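Local coordinates for protein serine acetyltransferase (Bacteroides vulgatus ATCC 8482, PDB 3F1X) that probably transfers an acetyl group from acetyl-CoA to L-serine, the first step of cysteine biosynthesis, at residues R164-L169 with R179-M184; T204-T209 with K224-V229; A215-G220 with P249-L254. One frame throughout, in Å; residues are numbered along the deposited sequence.

Interaction 1 of 3, residues R164-L169 with R179-M184; sequences RIAHEL and RFITEM
Ile-181 reaches Ala-166 and Leu-169 with two different branches, and its torsions set the division. Its CG2 stands anti to the backbone N and meets Ala-166 CB at 4.0 Å, whereas CG1 lies beside that N (chi1 -69°) and, with chi2 extended at -179°, carries CD1 on to Leu-169 CD2 at 3.8 Å. The side chains of Leu-169 and Ile-181 meet at roughly a right angle, and Ile-165 CG2 touches the same CD1 more loosely at 4.3 Å. Thr-182 contributes its methyl: CG2 lies 3.7 Å from Ala-166 CB. The small alanine therefore faces both branched residues at the point where the backbones come nearest, its CA 6.1 Å from the CA of Ile-181. The two segments belong to helices 155-171 and 177-189, an antiparallel hairpin whose local axes approach to 8.6 Å at 170°. Outside the pair, Ile-165 touches Ala-49 and Phe-119, while Arg-164 turns away to a salt bridge with Asp-133. Arg-179, on the far side, grips Glu-183 OE1 side-on with NE and NH2, a salt bridge within its own helix. All five touching residues are buried, and no polar bond joins the segments: the contact is non-directional, resting mostly on packed methyl groups.

Interaction 2 of 3, residues T204-T209 with K224-V229; sequences TIDHGT and KLYQGV
Asp-206 sets its CB over one face of the Tyr-226 ring, 4.0 Å from the centroid and 22° off the normal, a CH-pi contact. The side chains run alongside each other, carboxylate and ring planes 23° apart, with Asp-206 OD2 3.7 Å from Tyr-226 CE1. Next to them, Thr-204 CG2 presses against Lys-224 CB and CG, both at 3.5 Å, a tight fit for carbons. The lysine chain bends at chi3 (-70°), folding CE back over that methyl; NZ, 4.4 Å from Asp-206 OD2 and beyond a salt bridge, makes a weak hydrogen bond to Gly-140 O. Trimming Tyr-226 to an alanine would probably leave Asp-206 CB without the ring beneath it and the carboxylate freer to turn. The backbone fixes this register: Leu-225 N donates to Thr-204 O at 3.1 Å, and Asp-206 N to Leu-225 O at 2.8 Å. Farther along, Gly-228 N bonds to Thr-209 O at 2.9 Å. His-207 ND1 bonds to Asp-192 of the third subunit. The parallel pair joins successive coils of the left-handed beta-helix: strand 204-206 edges its sheet within the chain, and strand 224-226 lies between it and strand 259-260, just beyond which Tyr-261 stacks on Tyr-226.

Interaction 3 of 3, residues A215-G220 with P249-L254; sequences ATSIIG and PRHPIL
His-251 leans across Ala-215, Thr-216 and Ser-217 where two successive coils of the left-handed parallel beta-helix, the fold of the serine acetyltransferase family, lie against each other. From the backbone, its CB sits 3.4 Å from Ser-217 N and 3.6 Å from Ser-217 OG, the hydroxyl itself being bonded to the carbonyl of Gly-214. CG lies beside the backbone N (chi1 -76°), directing the ring toward Thr-216 and Ala-215, which precede Ser-217: CG is 3.7 Å from Thr-216 N. At the far end of the ring Ala-215 N stands over one face, 3.5 Å above the plane and offset toward the rim. Since the imidazole is probably turned over in the model, the ring's position is surer than the identity of its atoms. Thr-216 comes from another direction, with CB in the ring plane at the edge and the two side chains crossing nearly at right angles. Past this corner the segments become parallel strands, pairing Ile-218 with Ile-253 and Ile-219 with Leu-254. Ile-218 N donates to Pro-252 O, and Ile-218 O accepts from Leu-254 N at 2.9 Å. Last, Gly-220 N donates to Leu-254 O at 2.7 Å, N-H...O angle 146°.

Overall arrangement
Interaction 1 belongs to the helical part of the chain, whereas interactions 2 and 3 join neighbouring coils on two sheets of the beta-helix that follows it. Strand 218-219 leads directly into strand 224-226. Interactions 2 and 3 have centres 16 Å apart yet touch inside the coil, where Leu-225 CD1 packs on Leu-254 CD2 at 3.8 Å. The helix pair stays separate, its centre 18 Å from that of interaction 2 and 17 Å from that of interaction 3, nearest atoms about 7 Å away in each case. All three contacts reach the second subunit. In this family active sites lie between subunits, so the side of interaction 2 where His-207 meets Asp-192 of the third subunit is probably near one.

Interaction 1 of 3, residues R164-L169 with R179-M184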
loop_
_atom_site.group_PDB
_atom_site.type_symbol
_atom_site.label_atom_id
_atom_site.label_comp_id
_atom_site.label_asym_id
_atom_site.label_seq_id
_atom_site.Cartn_x
_atom_site.Cartn_y
_atom_site.Cartn_z
ATOM N N ARG A 164 -18.681 21.168 -11.039
ATOM C CA ARG A 164 -19.372 20.873 -12.296
ATOM C C ARG A 164 -19.666 19.388 -12.447
ATOM O O ARG A 164 -20.678 19.007 -13.029
ATOM C CB ARG A 164 -18.576 21.404 -13.493
ATOM C CG ARG A 164 -18.470 22.933 -13.500
ATOM C CD ARG A 164 -18.173 23.471 -14.894
ATOM N NE ARG A 164 -17.823 24.893 -14.896
ATOM C CZ ARG A 164 -18.681 25.887 -14.681
ATOM N NH1 ARG A 164 -19.961 25.628 -14.442
ATOM N NH2 ARG A 164 -18.256 27.141 -14.708
ATOM N N ILE A 165 -18.796 18.546 -11.906
ATOM C CA ILE A 165 -19.023 17.110 -11.968
ATOM C C ILE A 165 -20.226 16.756 -11.089
ATOM O O ILE A 165 -21.127 16.008 -11.503
ATOM C CB ILE A 165 -17.781 16.333 -11.476
ATOM C CG1 ILE A 165 -16.685 16.384 -12.539
ATOM C CG2 ILE A 165 -18.154 14.891 -11.150
ATOM C CD1 ILE A 165 -15.355 15.848 -12.085
ATOM N N ALA A 166 -20.244 17.324 -9.885
ATOM C CA ALA A 166 -21.306 17.078 -8.925
ATOM C C ALA A 166 -22.642 17.636 -9.396
ATOM O O ALA A 166 -23.675 17.002 -9.216
ATOM C CB ALA A 166 -20.930 17.672 -7.559
ATOM N N HIS A 167 -22.614 18.815 -10.005
ATOM C CA HIS A 167 -23.832 19.448 -10.495
ATOM C C HIS A 167 -24.525 18.565 -11.529
ATOM O O HIS A 167 -25.733 18.362 -11.465
ATOM C CB HIS A 167 -23.512 20.809 -11.111
ATOM C CG HIS A 167 -24.726 21.621 -11.458
ATOM N ND1 HIS A 167 -25.009 22.025 -12.745
ATOM C CD2 HIS A 167 -25.708 22.135 -10.680
ATOM C CE1 HIS A 167 -26.112 22.754 -12.745
ATOM N NE2 HIS A 167 -26.555 22.837 -11.504
ATOM N N GLU A 168 -23.748 18.043 -12.471
ATOM C CA GLU A 168 -24.275 17.184 -13.525
ATOM C C GLU A 168 -24.922 15.942 -12.912
ATOM O O GLU A 168 -26.007 15.523 -13.315
ATOM C CB GLU A 168 -23.142 16.799 -14.487
ATOM C CG GLU A 168 -23.572 15.963 -15.686
ATOM C CD GLU A 168 -24.784 16.540 -16.410
ATOM O OE1 GLU A 168 -24.787 17.754 -16.723
ATOM O OE2 GLU A 168 -25.736 15.774 -16.676
ATOM N N LEU A 169 -24.253 15.369 -11.918
ATOM C CA LEU A 169 -24.765 14.196 -11.223
ATOM C C LEU A 169 -26.089 14.556 -10.534
ATOM O O LEU A 169 -27.024 13.759 -10.508
ATOM C CB LEU A 169 -23.727 13.721 -10.197
ATOM C CG LEU A 169 -22.975 12.398 -10.388
ATOM C CD1 LEU A 169 -23.044 11.906 -11.816
ATOM C CD2 LEU A 169 -21.525 12.590 -9.952
ATOM N N ARG A 179 -23.157 15.972 -3.133
ATOM C CA ARG A 179 -22.701 16.698 -1.953
ATOM C C ARG A 179 -21.390 16.093 -1.449
ATOM O O ARG A 179 -20.494 16.798 -0.985
ATOM C CB ARG A 179 -23.773 16.643 -0.861
ATOM C CG ARG A 179 -23.503 17.528 0.346
ATOM C CD ARG A 179 -23.325 18.990 -0.047
ATOM N NE ARG A 179 -23.023 19.831 1.115
ATOM C CZ ARG A 179 -23.925 20.255 1.999
ATOM N NH1 ARG A 179 -25.204 19.928 1.865
ATOM N NH2 ARG A 179 -23.542 21.004 3.026
ATOM N N PHE A 180 -21.292 14.774 -1.550
ATOM C CA PHE A 180 -20.096 14.055 -1.148
ATOM C C PHE A 180 -18.925 14.600 -1.939
ATOM O O PHE A 180 -17.868 14.910 -1.387
ATOM C CB PHE A 180 -20.255 12.580 -1.478
ATOM C CG PHE A 180 -20.199 11.692 -0.292
ATOM C CD1 PHE A 180 -18.974 11.282 0.228
ATOM C CD2 PHE A 180 -21.375 11.253 0.312
ATOM C CE1 PHE A 180 -18.916 10.443 1.333
ATOM C CE2 PHE A 180 -21.328 10.411 1.422
ATOM C CZ PHE A 180 -20.094 10.005 1.936
ATOM N N ILE A 181 -19.121 14.713 -3.245
ATOM C CA ILE A 181 -18.082 15.207 -4.124
ATOM C C ILE A 181 -17.676 16.657 -3.860
ATOM O O ILE A 181 -16.479 16.966 -3.880
ATOM C CB ILE A 181 -18.495 15.001 -5.607
ATOM C CG1 ILE A 181 -18.482 13.492 -5.909
ATOM C CG2 ILE A 181 -17.575 15.799 -6.543
ATOM C CD1 ILE A 181 -18.839 13.105 -7.334
ATOM N N THR A 182 -18.633 17.552 -3.602
ATOM C CA THR A 182 -18.245 18.939 -3.341
ATOM C C THR A 182 -17.571 19.099 -1.986
ATOM O O THR A 182 -16.649 19.902 -1.846
ATOM C CB THR A 182 -19.440 19.941 -3.441
ATOM O OG1 THR A 182 -20.505 19.543 -2.563
ATOM C CG2 THR A 182 -19.941 20.026 -4.881
ATOM N N GLU A 183 -18.018 18.345 -0.986
ATOM C CA GLU A 183 -17.394 18.436 0.330
ATOM C C GLU A 183 -15.966 17.916 0.241
ATOM O O GLU A 183 -15.104 18.305 1.030
ATOM C CB GLU A 183 -18.189 17.640 1.369
ATOM C CG GLU A 183 -19.526 18.281 1.709
ATOM C CD GLU A 183 -19.370 19.641 2.373
ATOM O OE1 GLU A 183 -20.380 20.360 2.507
ATOM O OE2 GLU A 183 -18.239 19.991 2.769
HETATM N N MSE A 184 -15.724 17.033 -0.725
HETATM C CA MSE A 184 -14.390 16.483 -0.934
HETATM C C MSE A 184 -13.461 17.613 -1.376
HETATM O O MSE A 184 -12.323 17.721 -0.907
HETATM C CB MSE A 184 -14.437 15.392 -2.007
HETATM C CG MSE A 184 -13.876 14.057 -1.562
HETATM SE SE MSE A 184 -13.991 12.738 -2.974
HETATM C CE MSE A 184 -12.544 13.389 -4.087
#

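Interaction 2 of 3, residues T204-T209 with K224-V229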
loop_
_atom_site.group_PDB
_atom_site.type_symbol
_atom_site.label_atom_id
_atom_site.label_comp_id
_atom_site.label_asym_id
_atom_site.label_seq_id
_atom_site.Cartn_x
_atom_site.Cartn_y
_atom_site.Cartn_z
ATOM N N THR A 204 -14.051 32.013 -12.222
ATOM C CA THR A 204 -12.749 31.877 -11.602
ATOM C C THR A 204 -12.798 32.249 -10.128
ATOM O O THR A 204 -13.571 33.112 -9.714
ATOM C CB THR A 204 -11.693 32.742 -12.331
ATOM O OG1 THR A 204 -10.384 32.392 -11.866
ATOM C CG2 THR A 204 -11.936 34.202 -12.073
ATOM N N ILE A 205 -11.987 31.559 -9.338
ATOM C CA ILE A 205 -11.890 31.808 -7.910
ATOM C C ILE A 205 -10.406 32.002 -7.642
ATOM O O ILE A 205 -9.603 31.106 -7.901
ATOM C CB ILE A 205 -12.411 30.608 -7.090
ATOM C CG1 ILE A 205 -13.925 30.464 -7.294
ATOM C CG2 ILE A 205 -12.069 30.801 -5.621
ATOM C CD1 ILE A 205 -14.536 29.224 -6.657
ATOM N N ASP A 206 -10.043 33.181 -7.151
ATOM C CA ASP A 206 -8.646 33.488 -6.867
ATOM C C ASP A 206 -8.286 33.081 -5.440
ATOM O O ASP A 206 -8.870 33.596 -4.491
ATOM C CB ASP A 206 -8.400 34.989 -7.041
ATOM C CG ASP A 206 -7.020 35.294 -7.585
ATOM O OD1 ASP A 206 -6.056 34.590 -7.209
ATOM O OD2 ASP A 206 -6.900 36.247 -8.386
ATOM N N HIS A 207 -7.326 32.171 -5.293
ATOM C CA HIS A 207 -6.889 31.702 -3.978
ATOM C C HIS A 207 -8.025 30.835 -3.412
ATOM O O HIS A 207 -7.866 29.621 -3.268
ATOM C CB HIS A 207 -6.565 32.913 -3.098
ATOM C CG HIS A 207 -5.674 33.916 -3.772
ATOM N ND1 HIS A 207 -4.394 33.612 -4.191
ATOM C CD2 HIS A 207 -5.878 35.213 -4.103
ATOM C CE1 HIS A 207 -3.847 34.681 -4.744
ATOM N NE2 HIS A 207 -4.723 35.667 -4.704
ATOM N N GLY A 208 -9.153 31.460 -3.083
ATOM C CA GLY A 208 -10.328 30.718 -2.663
ATOM C C GLY A 208 -10.626 30.118 -1.302
ATOM O O GLY A 208 -11.781 29.771 -1.061
ATOM N N THR A 209 -9.645 29.968 -0.422
ATOM C CA THR A 209 -9.931 29.382 0.894
ATOM C C THR A 209 -11.018 30.178 1.614
ATOM O O THR A 209 -10.935 31.397 1.730
ATOM C CB THR A 209 -8.660 29.333 1.758
ATOM O OG1 THR A 209 -7.707 28.479 1.119
ATOM C CG2 THR A 209 -8.955 28.773 3.142
ATOM N N LYS A 224 -15.681 36.538 -10.995
ATOM C CA LYS A 224 -14.490 36.212 -10.217
ATOM C C LYS A 224 -14.737 36.460 -8.737
ATOM O O LYS A 224 -15.229 37.514 -8.352
ATOM C CB LYS A 224 -13.292 37.059 -10.674
ATOM C CG LYS A 224 -12.041 36.846 -9.818
ATOM C CD LYS A 224 -10.878 37.753 -10.216
ATOM C CE LYS A 224 -10.291 37.380 -11.564
ATOM N NZ LYS A 224 -8.998 38.098 -11.804
ATOM N N LEU A 225 -14.392 35.475 -7.919
ATOM C CA LEU A 225 -14.558 35.557 -6.474
ATOM C C LEU A 225 -13.195 35.359 -5.826
ATOM O O LEU A 225 -12.372 34.598 -6.328
ATOM C CB LEU A 225 -15.504 34.451 -5.991
ATOM C CG LEU A 225 -16.997 34.712 -5.770
ATOM C CD1 LEU A 225 -17.596 35.598 -6.852
ATOM C CD2 LEU A 225 -17.697 33.363 -5.701
ATOM N N TYR A 226 -12.961 36.047 -4.714
ATOM C CA TYR A 226 -11.707 35.927 -3.987
ATOM C C TYR A 226 -11.916 35.095 -2.724
ATOM O O TYR A 226 -13.045 34.722 -2.395
ATOM C CB TYR A 226 -11.177 37.319 -3.623
ATOM C CG TYR A 226 -10.445 37.987 -4.761
ATOM C CD1 TYR A 226 -9.056 38.005 -4.797
ATOM C CD2 TYR A 226 -11.138 38.582 -5.813
ATOM C CE1 TYR A 226 -8.358 38.602 -5.860
ATOM C CE2 TYR A 226 -10.452 39.183 -6.886
ATOM C CZ TYR A 226 -9.067 39.188 -6.900
ATOM O OH TYR A 226 -8.382 39.763 -7.946
ATOM N N GLN A 227 -10.820 34.808 -2.027
ATOM C CA GLN A 227 -10.854 34.030 -0.795
ATOM C C GLN A 227 -11.844 34.616 0.215
ATOM O O GLN A 227 -12.034 35.835 0.281
ATOM C CB GLN A 227 -9.455 34.000 -0.154
ATOM C CG GLN A 227 -8.879 35.393 0.157
ATOM C CD GLN A 227 -8.115 36.006 -1.009
ATOM O OE1 GLN A 227 -8.278 35.595 -2.152
ATOM N NE2 GLN A 227 -7.279 37.006 -0.718
ATOM N N GLY A 228 -12.463 33.731 0.995
ATOM C CA GLY A 228 -13.400 34.137 2.030
ATOM C C GLY A 228 -14.750 34.700 1.609
ATOM O O GLY A 228 -15.548 35.099 2.457
ATOM N N VAL A 229 -15.023 34.745 0.313
ATOM C CA VAL A 229 -16.293 35.282 -0.145
ATOM C C VAL A 229 -17.445 34.319 0.104
ATOM O O VAL A 229 -17.357 33.131 -0.224
ATOM C CB VAL A 229 -16.235 35.627 -1.641
ATOM C CG1 VAL A 229 -17.631 35.930 -2.165
ATOM C CG2 VAL A 229 -15.325 36.823 -1.845
#

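Interaction 3 of 3, residues A215-G220 with P249-L254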
loop_
_atom_site.group_PDB
_atom_site.type_symbol
_atom_site.label_atom_id
_atom_site.label_comp_id
_atom_site.label_asym_id
_atom_site.label_seq_id
_atom_site.Cartn_x
_atom_site.Cartn_y
_atom_site.Cartn_z
ATOM N N ALA A 215 -26.608 26.853 -1.830
ATOM C CA ALA A 215 -27.443 25.968 -2.636
ATOM C C ALA A 215 -28.234 26.571 -3.797
ATOM O O ALA A 215 -28.329 25.957 -4.858
ATOM C CB ALA A 215 -28.394 25.191 -1.724
ATOM N N THR A 216 -28.817 27.748 -3.620
ATOM C CA THR A 216 -29.587 28.318 -4.723
ATOM C C THR A 216 -28.952 29.538 -5.360
ATOM O O THR A 216 -29.631 30.346 -5.984
ATOM C CB THR A 216 -31.028 28.661 -4.279
ATOM O OG1 THR A 216 -30.997 29.645 -3.238
ATOM C CG2 THR A 216 -31.733 27.405 -3.779
ATOM N N SER A 217 -27.640 29.664 -5.220
ATOM C CA SER A 217 -26.938 30.791 -5.813
ATOM C C SER A 217 -26.941 30.691 -7.340
ATOM O O SER A 217 -26.923 29.600 -7.901
ATOM C CB SER A 217 -25.490 30.833 -5.328
ATOM O OG SER A 217 -25.421 30.896 -3.917
ATOM N N ILE A 218 -26.963 31.843 -8.002
ATOM C CA ILE A 218 -26.920 31.891 -9.456
ATOM C C ILE A 218 -25.781 32.831 -9.819
ATOM O O ILE A 218 -25.804 34.013 -9.478
ATOM C CB ILE A 218 -28.243 32.422 -10.072
ATOM C CG1 ILE A 218 -29.407 31.499 -9.704
ATOM C CG2 ILE A 218 -28.124 32.488 -11.593
ATOM C CD1 ILE A 218 -30.765 31.982 -10.219
ATOM N N ILE A 219 -24.770 32.296 -10.494
ATOM C CA ILE A 219 -23.628 33.100 -10.890
ATOM C C ILE A 219 -23.519 33.164 -12.406
ATOM O O ILE A 219 -23.509 32.127 -13.078
ATOM C CB ILE A 219 -22.330 32.524 -10.323
ATOM C CG1 ILE A 219 -22.407 32.478 -8.798
ATOM C CG2 ILE A 219 -21.168 33.379 -10.744
ATOM C CD1 ILE A 219 -21.188 31.850 -8.158
ATOM N N GLY A 220 -23.436 34.386 -12.929
ATOM C CA GLY A 220 -23.341 34.598 -14.364
ATOM C C GLY A 220 -22.012 34.222 -14.991
ATOM O O GLY A 220 -21.241 33.442 -14.433
ATOM N N PRO A 249 -36.280 30.355 -3.510
ATOM C CA PRO A 249 -34.943 30.946 -3.635
ATOM C C PRO A 249 -34.620 31.869 -2.463
ATOM O O PRO A 249 -35.501 32.555 -1.947
ATOM C CB PRO A 249 -35.029 31.710 -4.953
ATOM C CG PRO A 249 -36.005 30.896 -5.748
ATOM C CD PRO A 249 -37.075 30.596 -4.725
ATOM N N ARG A 250 -33.357 31.883 -2.050
ATOM C CA ARG A 250 -32.928 32.733 -0.943
ATOM C C ARG A 250 -31.431 33.009 -0.966
ATOM O O ARG A 250 -30.857 33.464 0.022
ATOM C CB ARG A 250 -33.334 32.110 0.394
ATOM C CG ARG A 250 -33.125 30.605 0.510
ATOM C CD ARG A 250 -33.600 30.130 1.878
ATOM N NE ARG A 250 -33.681 28.676 1.995
ATOM C CZ ARG A 250 -34.510 27.909 1.291
ATOM N NH1 ARG A 250 -35.335 28.455 0.406
ATOM N NH2 ARG A 250 -34.527 26.595 1.482
ATOM N N HIS A 251 -30.807 32.731 -2.105
ATOM C CA HIS A 251 -29.378 32.963 -2.282
ATOM C C HIS A 251 -29.159 34.035 -3.350
ATOM O O HIS A 251 -29.995 34.229 -4.239
ATOM C CB HIS A 251 -28.672 31.658 -2.655
ATOM C CG HIS A 251 -28.497 30.725 -1.494
ATOM N ND1 HIS A 251 -27.615 30.980 -0.464
ATOM C CD2 HIS A 251 -29.123 29.569 -1.174
ATOM C CE1 HIS A 251 -27.706 30.020 0.439
ATOM N NE2 HIS A 251 -28.614 29.151 0.033
ATOM N N PRO A 252 -28.022 34.741 -3.283
ATOM C CA PRO A 252 -27.690 35.810 -4.231
ATOM C C PRO A 252 -27.608 35.449 -5.701
ATOM O O PRO A 252 -27.431 34.289 -6.082
ATOM C CB PRO A 252 -26.340 36.327 -3.721
ATOM C CG PRO A 252 -26.338 35.948 -2.264
ATOM C CD PRO A 252 -26.933 34.568 -2.308
ATOM N N ILE A 253 -27.729 36.487 -6.516
ATOM C CA ILE A 253 -27.629 36.375 -7.951
ATOM C C ILE A 253 -26.531 37.342 -8.376
ATOM O O ILE A 253 -26.613 38.538 -8.096
ATOM C CB ILE A 253 -28.919 36.809 -8.662
ATOM C CG1 ILE A 253 -30.091 35.927 -8.232
ATOM C CG2 ILE A 253 -28.711 36.752 -10.165
ATOM C CD1 ILE A 253 -31.403 36.318 -8.879
ATOM N N LEU A 254 -25.492 36.827 -9.016
ATOM C CA LEU A 254 -24.417 37.682 -9.502
ATOM C C LEU A 254 -24.497 37.663 -11.013
ATOM O O LEU A 254 -24.421 36.597 -11.625
ATOM C CB LEU A 254 -23.042 37.161 -9.053
ATOM C CG LEU A 254 -22.515 37.587 -7.680
ATOM C CD1 LEU A 254 -23.469 37.120 -6.602
ATOM C CD2 LEU A 254 -21.108 37.006 -7.465
#